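Local atomic coordinates of chitin elicitor receptor kinase 1 (Arabidopsis thaliana, PDB entry 4EBY), a protein that probably binds chitin oligomers through LysM modules of its ectodomain and, on chitin-induced dimerization, signals in plant immunity. Residues L7-E15 with L142-E151; P41-I49 with G58-P66. All blocks are in the same frame, centred on the assembly; numbering follows the deposited sequence.

Overall arrangement
Both contacts reach one six-stranded mixed sheet, and their centres lie about 10 Å apart. Strand 8-13 sits between strand 143-147, which it meets in interaction 1, and strand 60-70, which it joins in antiparallel fashion through backbone bonds such as Ala10 with Val63. Interaction 2 then packs helix 40-43 and its following turns on strand 60-70. Along the chain, 41-49 and 58-66 both fall between the halves of interaction 1, which are 126 residues apart. Interaction 2 packs the inside of an N-terminal unit whose strand-helix-helix-strand order is consistent with LysM, and interaction 1 joins that unit to the LysM domain at 144-187.

Interaction 1: L7-E15 with L142-E151; sequences LALASYYLE and LFVTYPLRPE. With NAG (2-acetamido-2-deoxy-beta-D-glucopyranose), chain C; NAG (2-acetamido-2-deoxy-beta-D-glucopyranose), chain F.
Leu9 and Ala10 run parallel to Val144 and Thr145, the two strand axes 25° apart. This pairing joins strand 8-13 to the first strand of the LysM domain at 144-187 within a six-stranded sheet. Three backbone bonds zip it together: Leu9 N to Phe143 O (3.0 Å), Thr145 N to Leu9 O (2.8 Å) and Ser11 N to Thr145 O. At the Leu7 end a water continues the pattern, donating to Leu7 O and accepting from Phe143 N; at the other end Pro147, with no N-H to give, sets its CD 3.3 Å from Ser11 O.

On one face Leu9 lays CB and CD1 against Val144 CG2, and CD1 also meets Leu142 CD2 at 4.0 Å, the two leucines crossing at about a right angle. On the other, Thr145 OG1 bonds to Asn128 O. Ser11 OG lies beside Tyr146 but finds its polar partner in Arg60.

Farther on, the strands part and side chains bridge them. The Arg149 guanidinium lies flat over one face of the Tyr13 ring, planes 1° apart and centres 3.7 Å apart, a cation-pi stack; CD rests on the same face, and the bend at chi3 turns NE and the guanidinium flat over the ring. Its rotation is fixed at the edge: NE donates to the syn side of Glu151 OE2 at 2.8 Å, a salt bridge within the guanidinium plane. Tyr13, Glu15 and Arg149 line a glycan pocket occupied in this crystal, where Arg149 NH1 reaches the acetamide O7 of the chain C sugar at 2.9 Å, a bent bond with an N-H...O angle of 131°.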
loop_
_atom_site.group_PDB
_atom_site.type_symbol
_atom_site.label_atom_id
_atom_site.label_comp_id
_atom_site.label_asym_id
_atom_site.label_seq_id
_atom_site.Cartn_x
_atom_site.Cartn_y
_atom_site.Cartn_z
ATOM N N LEU A 7 4.639 -9.377 6.763
ATOM C CA LEU A 7 3.653 -8.617 6.037
ATOM C C LEU A 7 3.824 -7.123 6.181
ATOM O O LEU A 7 4.596 -6.623 7.017
ATOM C CB LEU A 7 2.247 -8.989 6.458
ATOM C CG LEU A 7 1.713 -8.272 7.692
ATOM C CD1 LEU A 7 0.194 -8.325 7.640
ATOM C CD2 LEU A 7 2.221 -8.933 8.916
ATOM N N ALA A 8 3.108 -6.422 5.316
ATOM C CA ALA A 8 3.043 -4.977 5.324
ATOM C C ALA A 8 1.590 -4.599 5.076
ATOM O O ALA A 8 0.749 -5.480 4.810
ATOM C CB ALA A 8 3.955 -4.375 4.229
ATOM N N LEU A 9 1.281 -3.309 5.176
ATOM C CA LEU A 9 -0.086 -2.828 4.919
ATOM C C LEU A 9 -0.021 -1.781 3.819
ATOM O O LEU A 9 0.912 -0.975 3.789
ATOM C CB LEU A 9 -0.684 -2.203 6.178
ATOM C CG LEU A 9 -0.925 -3.164 7.340
ATOM C CD1 LEU A 9 -1.244 -2.397 8.599
ATOM C CD2 LEU A 9 -2.086 -4.091 6.976
ATOM N N ALA A 10 -0.981 -1.810 2.897
ATOM C CA ALA A 10 -1.065 -0.781 1.863
ATOM C C ALA A 10 -2.230 0.148 2.170
ATOM O O ALA A 10 -3.325 -0.307 2.506
ATOM C CB ALA A 10 -1.254 -1.419 0.474
ATOM N N SER A 11 -2.006 1.448 2.055
ATOM C CA SER A 11 -3.071 2.416 2.295
ATOM C C SER A 11 -3.707 2.832 0.990
ATOM O O SER A 11 -3.058 3.468 0.155
ATOM C CB SER A 11 -2.506 3.658 2.998
ATOM O OG SER A 11 -3.548 4.596 3.254
ATOM N N TYR A 12 -4.969 2.432 0.808
ATOM C CA TYR A 12 -5.665 2.652 -0.456
ATOM C C TYR A 12 -6.750 3.719 -0.286
ATOM O O TYR A 12 -7.791 3.469 0.317
ATOM C CB TYR A 12 -6.279 1.313 -0.899
ATOM C CG TYR A 12 -6.750 1.243 -2.332
ATOM C CD1 TYR A 12 -6.125 0.399 -3.243
ATOM C CD2 TYR A 12 -7.824 2.013 -2.769
ATOM C CE1 TYR A 12 -6.582 0.314 -4.574
ATOM C CE2 TYR A 12 -8.259 1.953 -4.077
ATOM C CZ TYR A 12 -7.634 1.114 -4.971
ATOM O OH TYR A 12 -8.117 1.057 -6.268
ATOM N N TYR A 13 -6.527 4.902 -0.854
ATOM C CA TYR A 13 -7.474 6.005 -0.737
ATOM C C TYR A 13 -8.667 5.816 -1.680
ATOM O O TYR A 13 -8.491 5.394 -2.826
ATOM C CB TYR A 13 -6.763 7.321 -1.050
ATOM C CG TYR A 13 -7.669 8.522 -0.998
ATOM C CD1 TYR A 13 -7.969 9.128 0.211
ATOM C CD2 TYR A 13 -8.228 9.047 -2.162
ATOM C CE1 TYR A 13 -8.819 10.230 0.275
ATOM C CE2 TYR A 13 -9.072 10.161 -2.109
ATOM C CZ TYR A 13 -9.359 10.744 -0.887
ATOM O OH TYR A 13 -10.192 11.852 -0.829
ATOM N N LEU A 14 -9.864 6.129 -1.186
ATOM C CA LEU A 14 -11.086 5.866 -1.935
ATOM C C LEU A 14 -11.615 7.092 -2.673
ATOM O O LEU A 14 -11.983 8.099 -2.054
ATOM C CB LEU A 14 -12.161 5.363 -0.971
ATOM C CG LEU A 14 -11.845 4.053 -0.255
ATOM C CD1 LEU A 14 -13.036 3.700 0.663
ATOM C CD2 LEU A 14 -11.629 2.948 -1.269
ATOM N N GLU A 15 -11.647 7.009 -4.002
ATOM C CA GLU A 15 -12.354 8.004 -4.782
ATOM C C GLU A 15 -12.919 7.404 -6.073
ATOM O O GLU A 15 -12.497 6.337 -6.514
ATOM C CB GLU A 15 -11.477 9.211 -5.072
ATOM C CG GLU A 15 -10.356 8.902 -5.999
ATOM C CD GLU A 15 -9.408 10.090 -6.210
ATOM O OE1 GLU A 15 -8.321 9.847 -6.758
ATOM O OE2 GLU A 15 -9.748 11.249 -5.850
ATOM N N LEU A 142 5.878 -3.377 11.687
ATOM C CA LEU A 142 4.806 -3.487 10.692
ATOM C C LEU A 142 4.559 -2.092 10.157
ATOM O O LEU A 142 4.364 -1.148 10.935
ATOM C CB LEU A 142 3.521 -4.032 11.342
ATOM C CG LEU A 142 2.289 -4.001 10.434
ATOM C CD1 LEU A 142 2.484 -4.923 9.228
ATOM C CD2 LEU A 142 1.056 -4.456 11.205
ATOM N N PHE A 143 4.592 -1.955 8.832
ATOM C CA PHE A 143 4.569 -0.640 8.190
ATOM C C PHE A 143 3.536 -0.516 7.111
ATOM O O PHE A 143 3.311 -1.462 6.343
ATOM C CB PHE A 143 5.945 -0.282 7.622
ATOM C CG PHE A 143 6.921 0.074 8.698
ATOM C CD1 PHE A 143 7.170 1.402 8.999
ATOM C CD2 PHE A 143 7.506 -0.913 9.464
ATOM C CE1 PHE A 143 8.022 1.736 10.061
ATOM C CE2 PHE A 143 8.337 -0.604 10.516
ATOM C CZ PHE A 143 8.621 0.723 10.802
ATOM N N VAL A 144 2.933 0.664 7.070
ATOM C CA VAL A 144 1.959 1.018 6.044
ATOM C C VAL A 144 2.701 1.741 4.935
ATOM O O VAL A 144 3.419 2.714 5.180
ATOM C CB VAL A 144 0.881 1.983 6.578
ATOM C CG1 VAL A 144 -0.156 2.279 5.500
ATOM C CG2 VAL A 144 0.188 1.417 7.840
ATOM N N THR A 145 2.543 1.247 3.717
ATOM C CA THR A 145 2.976 1.966 2.537
ATOM C C THR A 145 1.882 2.989 2.229
ATOM O O THR A 145 0.759 2.634 1.832
ATOM C CB THR A 145 3.138 0.977 1.379
ATOM O OG1 THR A 145 4.187 0.056 1.715
ATOM C CG2 THR A 145 3.506 1.699 0.098
ATOM N N TYR A 146 2.204 4.257 2.446
ATOM C CA TYR A 146 1.203 5.307 2.530
ATOM C C TYR A 146 1.439 6.354 1.453
ATOM O O TYR A 146 2.354 7.158 1.551
ATOM C CB TYR A 146 1.282 5.939 3.941
ATOM C CG TYR A 146 0.222 6.973 4.256
ATOM C CD1 TYR A 146 -0.871 6.649 5.044
ATOM C CD2 TYR A 146 0.342 8.287 3.806
ATOM C CE1 TYR A 146 -1.835 7.589 5.367
ATOM C CE2 TYR A 146 -0.630 9.241 4.121
ATOM C CZ TYR A 146 -1.715 8.872 4.902
ATOM O OH TYR A 146 -2.689 9.785 5.245
ATOM N N PRO A 147 0.642 6.333 0.378
ATOM C CA PRO A 147 0.808 7.383 -0.637
ATOM C C PRO A 147 0.268 8.727 -0.124
ATOM O O PRO A 147 -0.881 8.823 0.332
ATOM C CB PRO A 147 -0.034 6.857 -1.824
ATOM C CG PRO A 147 -0.175 5.359 -1.556
ATOM C CD PRO A 147 -0.299 5.280 -0.055
ATOM N N LEU A 148 1.119 9.750 -0.186
ATOM C CA LEU A 148 0.778 11.087 0.300
ATOM C C LEU A 148 -0.241 11.777 -0.588
ATOM O O LEU A 148 -0.181 11.673 -1.816
ATOM C CB LEU A 148 2.033 11.958 0.374
ATOM C CG LEU A 148 3.065 11.586 1.441
ATOM C CD1 LEU A 148 4.317 12.465 1.291
ATOM C CD2 LEU A 148 2.477 11.711 2.854
ATOM N N ARG A 149 -1.166 12.487 0.053
ATOM C CA ARG A 149 -2.138 13.324 -0.652
ATOM C C ARG A 149 -2.007 14.765 -0.191
ATOM O O ARG A 149 -1.417 15.031 0.854
ATOM C CB ARG A 149 -3.547 12.812 -0.402
ATOM C CG ARG A 149 -3.815 11.507 -1.150
ATOM C CD ARG A 149 -5.241 11.016 -0.966
ATOM N NE ARG A 149 -6.163 12.108 -1.225
ATOM C CZ ARG A 149 -6.590 12.454 -2.431
ATOM N NH1 ARG A 149 -6.225 11.756 -3.499
ATOM N NH2 ARG A 149 -7.397 13.498 -2.563
ATOM N N PRO A 150 -2.554 15.704 -0.977
ATOM C CA PRO A 150 -2.368 17.128 -0.667
ATOM C C PRO A 150 -2.852 17.518 0.729
ATOM O O PRO A 150 -2.315 18.470 1.311
ATOM C CB PRO A 150 -3.192 17.823 -1.755
ATOM C CG PRO A 150 -3.119 16.884 -2.910
ATOM C CD PRO A 150 -3.216 15.512 -2.281
ATOM N N GLU A 151 -3.823 16.793 1.272
ATOM C CA GLU A 151 -4.357 17.122 2.581
ATOM C C GLU A 151 -3.495 16.602 3.736
ATOM O O GLU A 151 -3.685 17.009 4.879
ATOM C CB GLU A 151 -5.811 16.647 2.725
ATOM C CG GLU A 151 -6.005 15.135 2.721
ATOM C CD GLU A 151 -6.210 14.549 1.334
ATOM O OE1 GLU A 151 -5.957 15.240 0.320
ATOM O OE2 GLU A 151 -6.628 13.377 1.261
HETATM C C1 NAG C . -2.911 9.611 -7.301
HETATM C C2 NAG C . -4.292 9.973 -6.738
HETATM C C3 NAG C . -5.026 10.938 -7.678
HETATM C C4 NAG C . -4.149 12.102 -8.124
HETATM C C5 NAG C . -2.762 11.613 -8.532
HETATM C C6 NAG C . -1.812 12.765 -8.854
HETATM C C7 NAG C . -5.730 8.446 -5.463
HETATM C C8 NAG C . -6.640 7.238 -5.484
HETATM N N2 NAG C . -5.083 8.771 -6.588
HETATM O O3 NAG C . -6.214 11.431 -7.078
HETATM O O4 NAG C . -4.756 12.731 -9.237
HETATM O O5 NAG C . -2.199 10.830 -7.495
HETATM O O6 NAG C . -1.657 13.562 -7.696
HETATM O O7 NAG C . -5.600 9.089 -4.422
HETATM C C1 NAG F . -11.801 10.547 -10.918
HETATM C C2 NAG F . -10.324 10.394 -11.311
HETATM C C3 NAG F . -9.767 11.661 -11.945
HETATM C C4 NAG F . -10.693 12.152 -13.046
HETATM C C5 NAG F . -12.156 12.154 -12.602
HETATM C C6 NAG F . -13.072 12.508 -13.769
HETATM C C7 NAG F . -8.737 8.928 -10.251
HETATM C C8 NAG F . -8.237 8.327 -8.962
HETATM N N2 NAG F . -9.501 10.017 -10.179
HETATM O O3 NAG F . -8.474 11.402 -12.477
HETATM O O4 NAG F . -10.325 13.466 -13.404
HETATM O O5 NAG F . -12.520 10.888 -12.081
HETATM O O6 NAG F . -12.872 11.583 -14.818
HETATM O O7 NAG F . -8.438 8.407 -11.324
HETATM O O HOH W 1 5.727 -4.150 7.455
HETATM O O HOH W 2 -9.516 13.841 1.055
#

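Interaction 2: P41-I49 with G58-P66; sequences PILRYNSNI and GSRVLVPFP
Pro64, Tyr45 and Ile42 bury the most surface here, forming an apolar seam between helix 40-43 with the turn that follows it and strand 60-70. The Pro64 ring fits against the helix and the turn: CG comes to 3.5 Å from Pro41 O, CD faces Ile42, and CB meets Tyr45 CE2 at 3.9 Å. Tyr45 crosses the proline obliquely and also reaches Leu7 and Leu9, while its CB touches that of Leu62. Ile42 splits its branches. CG2, anti to the backbone N, lies 3.9 Å from Val61 CG1, and CG1 runs beside Val63 CG1, with Leu20 and Asn24 of helix 20-26 packing on the same residue.

Next to this seam Asn46 docks its amide on the strand's backbone. OD1 takes Leu62 N at 2.9 Å, almost straight (176°), and ND2 returns a bond to Leu62 O at 2.8 Å, both lying in the acceptor's carbonyl plane. ND2 also donates to Ile42 O, opposite Tyr45 N across that carbonyl's plane, so three bonds to backbone atoms fix the rotation of the amide. The turn after the second helix, tied by an asparagine to the closing strand, is consistent with the strand-helix-helix-strand LysM fold.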
loop_
_atom_site.group_PDB
_atom_site.type_symbol
_atom_site.label_atom_id
_atom_site.label_comp_id
_atom_site.label_asym_id
_atom_site.label_seq_id
_atom_site.Cartn_x
_atom_site.Cartn_y
_atom_site.Cartn_z
ATOM N N PRO A 41 -9.606 -10.857 5.978
ATOM C CA PRO A 41 -8.195 -10.461 6.096
ATOM C C PRO A 41 -7.994 -8.944 5.998
ATOM O O PRO A 41 -7.136 -8.392 6.676
ATOM C CB PRO A 41 -7.528 -11.181 4.910
ATOM C CG PRO A 41 -8.353 -12.375 4.732
ATOM C CD PRO A 41 -9.791 -11.916 4.971
ATOM N N ILE A 42 -8.786 -8.290 5.157
ATOM C CA ILE A 42 -8.778 -6.839 5.062
ATOM C C ILE A 42 -9.545 -6.167 6.202
ATOM O O ILE A 42 -9.041 -5.223 6.826
ATOM C CB ILE A 42 -9.354 -6.384 3.709
ATOM C CG1 ILE A 42 -8.411 -6.831 2.600
ATOM C CG2 ILE A 42 -9.493 -4.871 3.676
ATOM C CD1 ILE A 42 -9.034 -6.664 1.196
ATOM N N LEU A 43 -10.751 -6.652 6.483
ATOM C CA LEU A 43 -11.593 -6.005 7.479
ATOM C C LEU A 43 -10.946 -5.963 8.867
ATOM O O LEU A 43 -11.191 -5.034 9.632
ATOM C CB LEU A 43 -12.973 -6.651 7.557
ATOM C CG LEU A 43 -13.807 -6.453 6.276
ATOM C CD1 LEU A 43 -15.101 -7.217 6.382
ATOM C CD2 LEU A 43 -14.076 -4.961 6.052
ATOM N N ARG A 44 -10.136 -6.966 9.188
ATOM C CA ARG A 44 -9.484 -6.983 10.511
ATOM C C ARG A 44 -8.620 -5.769 10.754
ATOM O O ARG A 44 -8.416 -5.378 11.899
ATOM C CB ARG A 44 -8.596 -8.208 10.658
ATOM C CG ARG A 44 -9.322 -9.432 11.017
ATOM C CD ARG A 44 -8.331 -10.555 11.124
ATOM N NE ARG A 44 -9.044 -11.809 11.224
ATOM C CZ ARG A 44 -9.119 -12.696 10.248
ATOM N NH1 ARG A 44 -8.485 -12.486 9.097
ATOM N NH2 ARG A 44 -9.807 -13.804 10.444
ATOM N N TYR A 45 -8.089 -5.187 9.687
ATOM C CA TYR A 45 -7.245 -4.002 9.801
ATOM C C TYR A 45 -8.024 -2.700 9.641
ATOM O O TYR A 45 -7.434 -1.625 9.638
ATOM C CB TYR A 45 -6.094 -4.067 8.781
ATOM C CG TYR A 45 -5.092 -5.150 9.116
ATOM C CD1 TYR A 45 -4.057 -4.922 10.052
ATOM C CD2 TYR A 45 -5.203 -6.405 8.552
ATOM C CE1 TYR A 45 -3.163 -5.934 10.361
ATOM C CE2 TYR A 45 -4.313 -7.417 8.852
ATOM C CZ TYR A 45 -3.298 -7.174 9.763
ATOM O OH TYR A 45 -2.442 -8.208 10.054
ATOM N N ASN A 46 -9.344 -2.800 9.503
ATOM C CA ASN A 46 -10.187 -1.628 9.261
ATOM C C ASN A 46 -11.460 -1.704 10.094
ATOM O O ASN A 46 -12.551 -1.841 9.566
ATOM C CB ASN A 46 -10.568 -1.538 7.781
ATOM C CG ASN A 46 -9.370 -1.340 6.884
ATOM O OD1 ASN A 46 -8.933 -0.207 6.664
ATOM N ND2 ASN A 46 -8.815 -2.441 6.375
ATOM N N SER A 47 -11.316 -1.652 11.412
ATOM C CA SER A 47 -12.471 -1.778 12.297
ATOM C C SER A 47 -13.459 -0.634 12.098
ATOM O O SER A 47 -14.625 -0.731 12.498
ATOM C CB SER A 47 -12.017 -1.831 13.752
ATOM O OG SER A 47 -11.213 -0.704 14.053
ATOM N N ASN A 48 -12.986 0.440 11.472
ATOM C CA ASN A 48 -13.810 1.611 11.174
ATOM C C ASN A 48 -14.874 1.356 10.106
ATOM O O ASN A 48 -15.851 2.100 10.002
ATOM C CB ASN A 48 -12.918 2.766 10.718
ATOM C CG ASN A 48 -12.062 2.393 9.517
ATOM O OD1 ASN A 48 -11.223 1.495 9.596
ATOM N ND2 ASN A 48 -12.273 3.079 8.401
ATOM N N ILE A 49 -14.685 0.310 9.305
ATOM C CA ILE A 49 -15.632 0.002 8.236
ATOM C C ILE A 49 -16.854 -0.702 8.799
ATOM O O ILE A 49 -16.772 -1.857 9.208
ATOM C CB ILE A 49 -15.000 -0.877 7.142
ATOM C CG1 ILE A 49 -13.884 -0.115 6.438
ATOM C CG2 ILE A 49 -16.048 -1.310 6.126
ATOM C CD1 ILE A 49 -13.173 -0.919 5.367
ATOM N N GLY A 58 -13.310 9.004 0.330
ATOM C CA GLY A 58 -12.548 9.980 1.095
ATOM C C GLY A 58 -11.826 9.366 2.275
ATOM O O GLY A 58 -11.062 10.046 2.980
ATOM N N SER A 59 -12.047 8.078 2.488
ATOM C CA SER A 59 -11.333 7.349 3.527
ATOM C C SER A 59 -10.240 6.487 2.890
ATOM O O SER A 59 -10.145 6.385 1.655
ATOM C CB SER A 59 -12.309 6.487 4.336
ATOM O OG SER A 59 -12.789 5.390 3.576
ATOM N N ARG A 60 -9.406 5.886 3.735
ATOM C CA ARG A 60 -8.374 4.962 3.276
ATOM C C ARG A 60 -8.622 3.567 3.824
ATOM O O ARG A 60 -8.987 3.400 5.006
ATOM C CB ARG A 60 -6.998 5.446 3.749
ATOM C CG ARG A 60 -6.487 6.674 3.003
ATOM C CD ARG A 60 -5.331 7.313 3.764
ATOM N NE ARG A 60 -4.762 8.484 3.097
ATOM C CZ ARG A 60 -3.676 8.458 2.311
ATOM N NH1 ARG A 60 -3.061 7.312 2.042
ATOM N NH2 ARG A 60 -3.221 9.580 1.766
ATOM N N VAL A 61 -8.445 2.566 2.967
ATOM C CA VAL A 61 -8.557 1.172 3.375
ATOM C C VAL A 61 -7.168 0.565 3.484
ATOM O O VAL A 61 -6.352 0.686 2.563
ATOM C CB VAL A 61 -9.400 0.355 2.363
ATOM C CG1 VAL A 61 -9.460 -1.131 2.755
ATOM C CG2 VAL A 61 -10.803 0.955 2.228
ATOM N N LEU A 62 -6.889 -0.070 4.619
ATOM C CA LEU A 62 -5.606 -0.743 4.830
ATOM C C LEU A 62 -5.681 -2.187 4.355
ATOM O O LEU A 62 -6.582 -2.922 4.745
ATOM C CB LEU A 62 -5.235 -0.716 6.321
ATOM C CG LEU A 62 -4.841 0.656 6.843
ATOM C CD1 LEU A 62 -4.742 0.607 8.360
ATOM C CD2 LEU A 62 -3.516 1.095 6.217
ATOM N N VAL A 63 -4.727 -2.597 3.527
ATOM C CA VAL A 63 -4.753 -3.955 2.991
ATOM C C VAL A 63 -3.462 -4.689 3.324
ATOM O O VAL A 63 -2.380 -4.250 2.913
ATOM C CB VAL A 63 -4.933 -3.926 1.436
ATOM C CG1 VAL A 63 -5.025 -5.345 0.839
ATOM C CG2 VAL A 63 -6.164 -3.119 1.045
ATOM N N PRO A 64 -3.544 -5.832 4.024
ATOM C CA PRO A 64 -2.293 -6.554 4.296
ATOM C C PRO A 64 -1.750 -7.243 3.047
ATOM O O PRO A 64 -2.539 -7.718 2.214
ATOM C CB PRO A 64 -2.713 -7.597 5.334
ATOM C CG PRO A 64 -4.172 -7.905 4.934
ATOM C CD PRO A 64 -4.746 -6.572 4.495
ATOM N N PHE A 65 -0.427 -7.267 2.899
ATOM C CA PHE A 65 0.203 -7.967 1.771
ATOM C C PHE A 65 1.603 -8.469 2.147
ATOM O O PHE A 65 2.180 -8.011 3.144
ATOM C CB PHE A 65 0.224 -7.082 0.512
ATOM C CG PHE A 65 1.150 -5.878 0.599
ATOM C CD1 PHE A 65 2.383 -5.917 -0.037
ATOM C CD2 PHE A 65 0.767 -4.716 1.252
ATOM C CE1 PHE A 65 3.244 -4.810 -0.009
ATOM C CE2 PHE A 65 1.631 -3.589 1.293
ATOM C CZ PHE A 65 2.860 -3.639 0.651
ATOM N N PRO A 66 2.140 -9.442 1.394
ATOM C CA PRO A 66 3.473 -9.965 1.761
ATOM C C PRO A 66 4.559 -8.952 1.436
ATOM O O PRO A 66 4.451 -8.220 0.457
ATOM C CB PRO A 66 3.652 -11.183 0.836
ATOM C CG PRO A 66 2.251 -11.506 0.325
ATOM C CD PRO A 66 1.538 -10.185 0.272
HETATM O O HOH W 3 -11.053 2.221 6.223
#